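Insecticidal crystal protein Cry7Cal (Bacillus thuringiensis, PDB 5ZI1) acts as a toxin against the locust Locusta migratoria manilensis, probably by binding receptors on gut cells and opening membrane pores, as delta-endotoxins generally do. Local coordinates at residues A[583-587]-A[588-592]; A[69-72]-A[73-77]; A[497-501]-A[502-506]. One frame throughout, in Å; residues are numbered along the deposited sequence.

Overall arrangement
Interactions 1 and 3 belong to the C-terminal beta-sandwich domain of the toxin and touch each other. Their strands, 589-599 and 496-500, are antiparallel neighbours in one sheet, and 497-501 leaves that sheet close to where 588-592 enters it. Both are partly buried, with apolar packing inside and N587, N502 and N503 exposed; buried N501 ties 497-501 to S586. Interaction 2 is a surface contact in the helical N-terminal domain, its centre about 48 Å from that of interaction 1. The three turns differ in bonding: an inverse gamma turn with a weak bond at 583-592, two 3-10 bonds at 497-506, and in 69-77 the first turn of a helix, stapled by aliphatic groups.

Interaction 1 (A[583-587]-A[588-592]); sequences ANTSN and CTIYI
S586 and C588 meet on the inner side of the bend that joins residues 583-587 to the strand starting at T589. S586 OG lies 3.4 Å from C588 SG and 3.5 Å from C588 CB; OG and SG each stand between their own backbone N and carbonyl carbon (chi1 63° and 64°) and face each other within the bend. The hydrogen bond of S586 OG goes to the backbone oxygen of D533. The buried thiol is flanked by the methyl of T585, with CG2 4.1 Å from SG. That same CG2 lies 4.3 Å from CD1 of I590, and methyls and sulfur form a small apolar patch on the inner side. T585 turns its other branch, OG1, to the backbone of I581 and V535.

The opposite character prevails at N587, which is exposed. With CG anti to the backbone N, its amide extends away from the packed side. OD1 accepts a hydrogen bond from a water at 2.8 Å and another from N502 ND2; the water also donates to C588 O, bridging side chain and backbone. The turn's own bond is weak: C588 N reaches S586 O at 3.1 Å with an N-H...O angle of only 121°. S586 O also accepts from N501 ND2. This is an inverse gamma turn centred on N587, here leading into the long strand 589-599 of the C-terminal beta-sandwich domain.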
ATOM      1  N   ALA A 583     -20.433  22.175  17.905  1.00 57.48           N
ATOM      2  CA  ALA A 583     -21.325  23.331  17.990  1.00 57.19           C
ATOM      3  C   ALA A 583     -21.187  24.268  16.804  1.00 57.47           C
ATOM      4  O   ALA A 583     -22.171  24.890  16.392  1.00 59.92           O
ATOM      5  CB  ALA A 583     -21.058  24.109  19.274  1.00 56.05           C
ATOM      6  N   ASN A 584     -19.984  24.391  16.245  1.00 60.69           N
ATOM      7  CA  ASN A 584     -19.732  25.317  15.151  1.00 58.21           C
ATOM      8  C   ASN A 584     -19.472  24.593  13.836  1.00 57.79           C
ATOM      9  O   ASN A 584     -18.929  25.183  12.895  1.00 55.28           O
ATOM     10  CB  ASN A 584     -18.561  26.228  15.510  1.00 58.83           C
ATOM     11  CG  ASN A 584     -18.739  26.889  16.861  1.00 60.58           C
ATOM     12  OD1 ASN A 584     -18.313  26.357  17.894  1.00 56.96           O
ATOM     13  ND2 ASN A 584     -19.378  28.056  16.863  1.00 60.35           N
ATOM     14  N   THR A 585     -19.851  23.329  13.751  1.00 59.27           N
ATOM     15  CA  THR A 585     -19.663  22.533  12.550  1.00 56.03           C
ATOM     16  C   THR A 585     -21.028  22.218  11.955  1.00 52.96           C
ATOM     17  O   THR A 585     -21.973  21.897  12.683  1.00 57.02           O
ATOM     18  CB  THR A 585     -18.885  21.244  12.870  1.00 57.88           C
ATOM     19  OG1 THR A 585     -17.563  21.585  13.306  1.00 55.51           O
ATOM     20  CG2 THR A 585     -18.781  20.322  11.647  1.00 53.87           C
ATOM     21  N   SER A 586     -21.133  22.327  10.636  1.00 50.37           N
ATOM     22  CA  SER A 586     -22.393  22.050   9.964  1.00 58.46           C
ATOM     23  C   SER A 586     -22.760  20.568  10.099  1.00 60.04           C
ATOM     24  O   SER A 586     -22.025  19.760  10.670  1.00 58.68           O
ATOM     25  CB  SER A 586     -22.309  22.445   8.494  1.00 58.24           C
ATOM     26  OG  SER A 586     -21.325  21.664   7.823  1.00 60.88           O
ATOM     27  N   ASN A 587     -23.929  20.213   9.567  1.00 59.08           N
ATOM     28  CA  ASN A 587     -24.406  18.834   9.586  1.00 62.62           C
ATOM     29  C   ASN A 587     -23.856  18.139   8.343  1.00 60.41           C
ATOM     30  O   ASN A 587     -24.533  17.971   7.332  1.00 64.05           O
ATOM     31  CB  ASN A 587     -25.927  18.800   9.640  1.00 64.68           C
ATOM     32  CG  ASN A 587     -26.473  17.402   9.765  1.00 67.36           C
ATOM     33  OD1 ASN A 587     -25.718  16.432   9.829  1.00 72.98           O
ATOM     34  ND2 ASN A 587     -27.795  17.285   9.798  1.00 69.89           N
ATOM     35  N   CYS A 588     -22.591  17.739   8.426  1.00 55.31           N
ATOM     36  CA  CYS A 588     -21.855  17.291   7.257  1.00 57.59           C
ATOM     37  C   CYS A 588     -21.072  16.025   7.590  1.00 58.41           C
ATOM     38  O   CYS A 588     -21.155  15.480   8.694  1.00 54.08           O
ATOM     39  CB  CYS A 588     -20.907  18.384   6.762  1.00 50.49           C
ATOM     40  SG  CYS A 588     -19.614  18.779   7.954  1.00 57.57           S
ATOM     41  N   THR A 589     -20.300  15.571   6.604  1.00 54.32           N
ATOM     42  CA  THR A 589     -19.379  14.452   6.727  1.00 55.35           C
ATOM     43  C   THR A 589     -17.973  14.979   6.484  1.00 52.90           C
ATOM     44  O   THR A 589     -17.760  15.812   5.593  1.00 55.29           O
ATOM     45  CB  THR A 589     -19.750  13.321   5.726  1.00 56.79           C
ATOM     46  OG1 THR A 589     -20.962  12.699   6.155  1.00 59.54           O
ATOM     47  CG2 THR A 589     -18.677  12.239   5.643  1.00 48.66           C
ATOM     48  N   ILE A 590     -17.032  14.523   7.312  1.00 49.76           N
ATOM     49  CA  ILE A 590     -15.626  14.906   7.240  1.00 49.62           C
ATOM     50  C   ILE A 590     -14.799  13.639   7.093  1.00 56.82           C
ATOM     51  O   ILE A 590     -15.035  12.644   7.790  1.00 57.59           O
ATOM     52  CB  ILE A 590     -15.173  15.694   8.491  1.00 52.86           C
ATOM     53  CG1 ILE A 590     -15.971  16.986   8.651  1.00 49.48           C
ATOM     54  CG2 ILE A 590     -13.693  16.002   8.438  1.00 49.90           C
ATOM     55  CD1 ILE A 590     -16.931  16.923   9.790  1.00 51.61           C
ATOM     56  N   TYR A 591     -13.830  13.673   6.187  1.00 54.61           N
ATOM     57  CA  TYR A 591     -12.900  12.574   5.999  1.00 50.38           C
ATOM     58  C   TYR A 591     -11.511  13.058   6.370  1.00 49.64           C
ATOM     59  O   TYR A 591     -11.097  14.138   5.942  1.00 51.95           O
ATOM     60  CB  TYR A 591     -12.921  12.071   4.556  1.00 51.82           C
ATOM     61  CG  TYR A 591     -14.284  11.663   4.080  1.00 53.95           C
ATOM     62  CD1 TYR A 591     -15.129  12.587   3.462  1.00 48.95           C
ATOM     63  CD2 TYR A 591     -14.737  10.351   4.245  1.00 53.56           C
ATOM     64  CE1 TYR A 591     -16.381  12.225   3.028  1.00 46.53           C
ATOM     65  CE2 TYR A 591     -15.992   9.970   3.798  1.00 50.65           C
ATOM     66  CZ  TYR A 591     -16.806  10.907   3.189  1.00 56.71           C
ATOM     67  OH  TYR A 591     -18.060  10.533   2.755  1.00 57.20           O
ATOM     68  N   ILE A 592     -10.807  12.274   7.179  1.00 44.85           N
ATOM     69  CA  ILE A 592      -9.452  12.589   7.600  1.00 44.39           C
ATOM     70  C   ILE A 592      -8.547  11.543   6.975  1.00 49.20           C
ATOM     71  O   ILE A 592      -8.705  10.344   7.229  1.00 49.94           O
ATOM     72  CB  ILE A 592      -9.303  12.596   9.129  1.00 46.39           C
ATOM     73  CG1 ILE A 592     -10.351  13.494   9.792  1.00 49.45           C
ATOM     74  CG2 ILE A 592      -7.870  12.971   9.533  1.00 40.12           C
ATOM     75  CD1 ILE A 592     -10.170  14.981   9.537  1.00 50.77           C
TER
HETATM   76  O   HOH W   1     -23.094  15.469  10.277  1.00 58.32           O

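Interaction 2 (A[69-72]-A[73-77]); sequences QEIT and EAVVS
I71 and T72 meet the first turn of helix 73-101 in the helical N-terminal domain, T72 standing at the N-cap and I71 just before it. The pairing of I71 with V76, five residues on, is a hydrophobic staple. T72 makes no side-chain capping bond; its backbone oxygen accepts from V75 and V76, starting the helical bonding. E73 opens the helix, its CB 3.7 Å from T72 C and its chain extended beyond CG at the exposed surface; A74, also exposed, is marginal to the contact.

V75 is the first to return. Its N donates to T72 O at 2.9 Å, bent to 134° and approaching from above the carbonyl plane. Its CG1, anti to the backbone N (chi1 158°), presses on I71 CG2 at 3.5 Å, tighter than usual for two carbons, while T72 OG1 rests 3.8 Å from V75 CB. Beyond the contact, V75 touches S133 and T72 touches F136.

V76 gives T72 O its second donor, at 3.0 Å and almost straight (171°), so one oxygen is gripped by two amides. Its CG2 closes the staple against CG2 of I71, 3.5 Å away, the two side chains crossing at about a right angle. S77 then continues the helix, its N donating to E73 O at 2.9 Å.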
ATOM      1  N   GLN A  69      -7.359 -10.615 -20.356  1.00 58.48           N
ATOM      2  CA  GLN A  69      -7.590  -9.882 -21.595  1.00 59.72           C
ATOM      3  C   GLN A  69      -6.241  -9.584 -22.220  1.00 59.37           C
ATOM      4  O   GLN A  69      -5.387  -8.951 -21.590  1.00 60.88           O
ATOM      5  CB  GLN A  69      -8.368  -8.583 -21.362  1.00 58.74           C
ATOM      6  CG  GLN A  69      -8.929  -7.995 -22.654  1.00 62.75           C
ATOM      7  CD  GLN A  69      -8.676  -6.501 -22.801  1.00 67.37           C
ATOM      8  OE1 GLN A  69      -9.092  -5.693 -21.963  1.00 70.14           O
ATOM      9  NE2 GLN A  69      -7.999  -6.125 -23.878  1.00 66.96           N
ATOM     10  N   GLU A  70      -6.046 -10.034 -23.448  1.00 59.87           N
ATOM     11  CA  GLU A  70      -4.782  -9.785 -24.118  1.00 64.33           C
ATOM     12  C   GLU A  70      -4.815  -8.403 -24.768  1.00 59.07           C
ATOM     13  O   GLU A  70      -5.868  -7.794 -24.924  1.00 57.57           O
ATOM     14  CB  GLU A  70      -4.492 -10.876 -25.158  1.00 63.69           C
ATOM     15  CG  GLU A  70      -3.001 -11.244 -25.313  1.00 68.60           C
ATOM     16  CD  GLU A  70      -2.482 -12.164 -24.197  1.00 77.15           C
ATOM     17  OE1 GLU A  70      -1.269 -12.088 -23.860  1.00 73.57           O
ATOM     18  OE2 GLU A  70      -3.289 -12.960 -23.655  1.00 75.83           O
ATOM     19  N   ILE A  71      -3.636  -7.905 -25.115  1.00 59.52           N
ATOM     20  CA  ILE A  71      -3.474  -6.670 -25.862  1.00 56.86           C
ATOM     21  C   ILE A  71      -3.080  -7.028 -27.291  1.00 57.67           C
ATOM     22  O   ILE A  71      -2.266  -7.934 -27.511  1.00 62.78           O
ATOM     23  CB  ILE A  71      -2.415  -5.760 -25.202  1.00 57.96           C
ATOM     24  CG1 ILE A  71      -2.696  -5.608 -23.706  1.00 58.85           C
ATOM     25  CG2 ILE A  71      -2.393  -4.386 -25.858  1.00 52.11           C
ATOM     26  CD1 ILE A  71      -1.577  -4.945 -22.930  1.00 53.59           C
ATOM     27  N   THR A  72      -3.670  -6.330 -28.261  1.00 61.18           N
ATOM     28  CA  THR A  72      -3.324  -6.549 -29.660  1.00 62.28           C
ATOM     29  C   THR A  72      -1.916  -6.043 -29.945  1.00 64.35           C
ATOM     30  O   THR A  72      -1.482  -5.021 -29.398  1.00 61.79           O
ATOM     31  CB  THR A  72      -4.329  -5.853 -30.586  1.00 60.25           C
ATOM     32  OG1 THR A  72      -4.396  -4.446 -30.287  1.00 57.16           O
ATOM     33  CG2 THR A  72      -5.698  -6.483 -30.434  1.00 55.65           C
ATOM     34  N   GLU A  73      -1.191  -6.769 -30.803  1.00 65.21           N
ATOM     35  CA  GLU A  73       0.195  -6.405 -31.076  1.00 68.20           C
ATOM     36  C   GLU A  73       0.320  -4.973 -31.594  1.00 62.37           C
ATOM     37  O   GLU A  73       1.354  -4.335 -31.380  1.00 63.07           O
ATOM     38  CB  GLU A  73       0.818  -7.409 -32.054  1.00 64.15           C
ATOM     39  CG  GLU A  73       0.897  -6.941 -33.505  1.00 80.51           C
ATOM     40  CD  GLU A  73       1.516  -7.987 -34.436  1.00 93.95           C
ATOM     41  OE1 GLU A  73       1.448  -7.802 -35.675  1.00 92.78           O
ATOM     42  OE2 GLU A  73       2.068  -9.000 -33.940  1.00 96.01           O
ATOM     43  N   ALA A  74      -0.716  -4.432 -32.236  1.00 56.39           N
ATOM     44  CA  ALA A  74      -0.615  -3.059 -32.720  1.00 61.28           C
ATOM     45  C   ALA A  74      -0.496  -2.080 -31.560  1.00 62.58           C
ATOM     46  O   ALA A  74       0.219  -1.075 -31.653  1.00 62.91           O
ATOM     47  CB  ALA A  74      -1.819  -2.705 -33.589  1.00 59.16           C
ATOM     48  N   VAL A  75      -1.183  -2.367 -30.455  1.00 59.42           N
ATOM     49  CA  VAL A  75      -1.189  -1.468 -29.310  1.00 58.98           C
ATOM     50  C   VAL A  75       0.028  -1.710 -28.426  1.00 57.88           C
ATOM     51  O   VAL A  75       0.649  -0.755 -27.941  1.00 57.00           O
ATOM     52  CB  VAL A  75      -2.510  -1.623 -28.536  1.00 55.98           C
ATOM     53  CG1 VAL A  75      -2.347  -1.158 -27.115  1.00 57.84           C
ATOM     54  CG2 VAL A  75      -3.602  -0.833 -29.224  1.00 62.74           C
ATOM     55  N   VAL A  76       0.392  -2.982 -28.207  1.00 56.59           N
ATOM     56  CA  VAL A  76       1.633  -3.287 -27.491  1.00 55.28           C
ATOM     57  C   VAL A  76       2.806  -2.585 -28.156  1.00 56.65           C
ATOM     58  O   VAL A  76       3.564  -1.843 -27.517  1.00 56.25           O
ATOM     59  CB  VAL A  76       1.866  -4.807 -27.433  1.00 54.02           C
ATOM     60  CG1 VAL A  76       3.301  -5.114 -27.006  1.00 53.39           C
ATOM     61  CG2 VAL A  76       0.902  -5.454 -26.488  1.00 55.32           C
ATOM     62  N   SER A  77       2.959  -2.808 -29.462  1.00 56.21           N
ATOM     63  CA  SER A  77       4.106  -2.291 -30.193  1.00 57.53           C
ATOM     64  C   SER A  77       4.163  -0.770 -30.141  1.00 56.42           C
ATOM     65  O   SER A  77       5.256  -0.190 -30.105  1.00 56.61           O
ATOM     66  CB  SER A  77       4.052  -2.797 -31.641  1.00 57.41           C
ATOM     67  OG  SER A  77       4.625  -1.872 -32.548  1.00 64.50           O
TER

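Interaction 3 (A[497-501]-A[502-506]); sequences LKIVN and NNLPS
L504 N donates to N501 O at 2.9 Å (N-H...O angle 150°), and N503 N donates to V500 O at 3.0 Å (144°). In both bonds the donor stands above the carbonyl plane rather than on a lone pair, the geometry of a chain coiled into a short 3-10 turn. N501 holds a further bond through its side chain: ND2 reaches S586 O in the loop before strand 589-599, whereas the buried OD1 has no partner in the model.

The turn ends strand 496-500, an inner strand of the mixed sheet in the C-terminal beta-sandwich domain, and starts the link to strand 508-513. L504 points back at what precedes it, with CB 3.4 Å from N501 O. Farther out its branched end meets I499 CG2, the branch anti to the backbone N, which sits 4.0 Å from both CG and CD1 of L504; the two side chains cross at a slant. V484 and K582 also touch L504. On the more open side V500 and N502 run side by side, pointing the same way, with V500 CG1 4.0 Å from N502 ND2, whose polar partner is N587. N503 follows, its CB resting 3.6 Å from V500 O.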
ATOM      1  N   LEU A 497     -10.417   7.990   7.908  1.00 47.58           N
ATOM      2  CA  LEU A 497     -11.493   8.197   8.869  1.00 46.50           C
ATOM      3  C   LEU A 497     -12.670   8.913   8.220  1.00 53.20           C
ATOM      4  O   LEU A 497     -12.486   9.869   7.457  1.00 51.78           O
ATOM      5  CB  LEU A 497     -11.012   9.017  10.068  1.00 52.13           C
ATOM      6  CG  LEU A 497      -9.974   8.385  11.002  1.00 54.16           C
ATOM      7  CD1 LEU A 497     -10.144   8.888  12.424  1.00 44.61           C
ATOM      8  CD2 LEU A 497     -10.051   6.881  10.958  1.00 49.39           C
ATOM      9  N   LYS A 498     -13.883   8.462   8.551  1.00 50.63           N
ATOM     10  CA  LYS A 498     -15.118   9.106   8.123  1.00 53.08           C
ATOM     11  C   LYS A 498     -15.882   9.576   9.353  1.00 56.81           C
ATOM     12  O   LYS A 498     -16.399   8.757  10.120  1.00 56.43           O
ATOM     13  CB  LYS A 498     -15.971   8.154   7.297  1.00 56.80           C
ATOM     14  CG  LYS A 498     -17.226   8.791   6.753  1.00 54.66           C
ATOM     15  CD  LYS A 498     -17.997   7.784   5.926  1.00 63.77           C
ATOM     16  CE  LYS A 498     -19.172   7.213   6.702  1.00 67.63           C
ATOM     17  NZ  LYS A 498     -20.472   7.802   6.227  1.00 66.19           N
ATOM     18  N   ILE A 499     -15.979  10.890   9.528  1.00 49.44           N
ATOM     19  CA  ILE A 499     -16.664  11.488  10.666  1.00 50.49           C
ATOM     20  C   ILE A 499     -17.994  12.065  10.194  1.00 53.56           C
ATOM     21  O   ILE A 499     -18.032  12.855   9.242  1.00 53.01           O
ATOM     22  CB  ILE A 499     -15.803  12.578  11.327  1.00 59.58           C
ATOM     23  CG1 ILE A 499     -14.374  12.076  11.524  1.00 55.21           C
ATOM     24  CG2 ILE A 499     -16.398  13.016  12.668  1.00 53.22           C
ATOM     25  CD1 ILE A 499     -13.380  13.197  11.654  1.00 57.53           C
ATOM     26  N   VAL A 500     -19.078  11.672  10.858  1.00 51.56           N
ATOM     27  CA  VAL A 500     -20.400  12.262  10.666  1.00 59.29           C
ATOM     28  C   VAL A 500     -20.753  13.031  11.939  1.00 65.27           C
ATOM     29  O   VAL A 500     -20.899  12.431  13.012  1.00 65.93           O
ATOM     30  CB  VAL A 500     -21.457  11.195  10.347  1.00 59.94           C
ATOM     31  CG1 VAL A 500     -22.774  11.855  10.052  1.00 54.60           C
ATOM     32  CG2 VAL A 500     -21.005  10.317   9.166  1.00 54.72           C
ATOM     33  N   ASN A 501     -20.910  14.359  11.816  1.00 61.37           N
ATOM     34  CA  ASN A 501     -20.873  15.237  12.988  1.00 63.72           C
ATOM     35  C   ASN A 501     -22.081  15.016  13.891  1.00 69.05           C
ATOM     36  O   ASN A 501     -21.932  14.875  15.110  1.00 68.51           O
ATOM     37  CB  ASN A 501     -20.770  16.705  12.538  1.00 62.56           C
ATOM     38  CG  ASN A 501     -20.968  17.715  13.680  1.00 66.72           C
ATOM     39  OD1 ASN A 501     -20.822  17.385  14.861  1.00 72.69           O
ATOM     40  ND2 ASN A 501     -21.265  18.966  13.317  1.00 60.59           N
ATOM     41  N   ASN A 502     -23.287  14.954  13.314  1.00 70.11           N
ATOM     42  CA  ASN A 502     -24.463  14.738  14.150  1.00 71.66           C
ATOM     43  C   ASN A 502     -24.415  13.414  14.910  1.00 70.81           C
ATOM     44  O   ASN A 502     -25.210  13.227  15.840  1.00 78.98           O
ATOM     45  CB  ASN A 502     -25.766  14.822  13.326  1.00 70.30           C
ATOM     46  CG  ASN A 502     -25.992  13.615  12.396  1.00 79.88           C
ATOM     47  OD1 ASN A 502     -26.200  12.476  12.849  1.00 79.44           O
ATOM     48  ND2 ASN A 502     -26.009  13.879  11.085  1.00 79.06           N
ATOM     49  N   ASN A 503     -23.516  12.496  14.553  1.00 68.88           N
ATOM     50  CA  ASN A 503     -23.389  11.239  15.278  1.00 66.75           C
ATOM     51  C   ASN A 503     -22.208  11.216  16.239  1.00 66.27           C
ATOM     52  O   ASN A 503     -22.045  10.231  16.971  1.00 68.07           O
ATOM     53  CB  ASN A 503     -23.269  10.069  14.300  1.00 66.76           C
ATOM     54  CG  ASN A 503     -24.578   9.745  13.626  1.00 69.62           C
ATOM     55  OD1 ASN A 503     -25.650   9.967  14.190  1.00 78.39           O
ATOM     56  ND2 ASN A 503     -24.502   9.222  12.407  1.00 63.02           N
ATOM     57  N   LEU A 504     -21.388  12.263  16.257  1.00 66.62           N
ATOM     58  CA  LEU A 504     -20.335  12.381  17.255  1.00 65.86           C
ATOM     59  C   LEU A 504     -20.943  12.503  18.647  1.00 67.91           C
ATOM     60  O   LEU A 504     -21.756  13.408  18.880  1.00 69.55           O
ATOM     61  CB  LEU A 504     -19.460  13.596  16.977  1.00 64.13           C
ATOM     62  CG  LEU A 504     -18.174  13.386  16.185  1.00 63.09           C
ATOM     63  CD1 LEU A 504     -17.360  14.673  16.184  1.00 61.46           C
ATOM     64  CD2 LEU A 504     -17.366  12.240  16.750  1.00 61.63           C
ATOM     65  N   PRO A 505     -20.596  11.627  19.588  1.00 64.44           N
ATOM     66  CA  PRO A 505     -21.004  11.868  20.978  1.00 64.04           C
ATOM     67  C   PRO A 505     -20.443  13.164  21.522  1.00 66.25           C
ATOM     68  O   PRO A 505     -21.146  13.909  22.211  1.00 72.19           O
ATOM     69  CB  PRO A 505     -20.437  10.652  21.732  1.00 67.61           C
ATOM     70  CG  PRO A 505     -20.181   9.618  20.691  1.00 68.89           C
ATOM     71  CD  PRO A 505     -19.840  10.375  19.436  1.00 69.86           C
ATOM     72  N   SER A 506     -19.181  13.451  21.227  1.00 65.63           N
ATOM     73  CA  SER A 506     -18.520  14.646  21.716  1.00 63.18           C
ATOM     74  C   SER A 506     -17.589  15.145  20.614  1.00 63.86           C
ATOM     75  O   SER A 506     -17.599  14.644  19.485  1.00 64.83           O
ATOM     76  CB  SER A 506     -17.782  14.363  23.035  1.00 61.99           C
ATOM     77  OG  SER A 506     -16.550  13.702  22.808  1.00 57.81           O
TER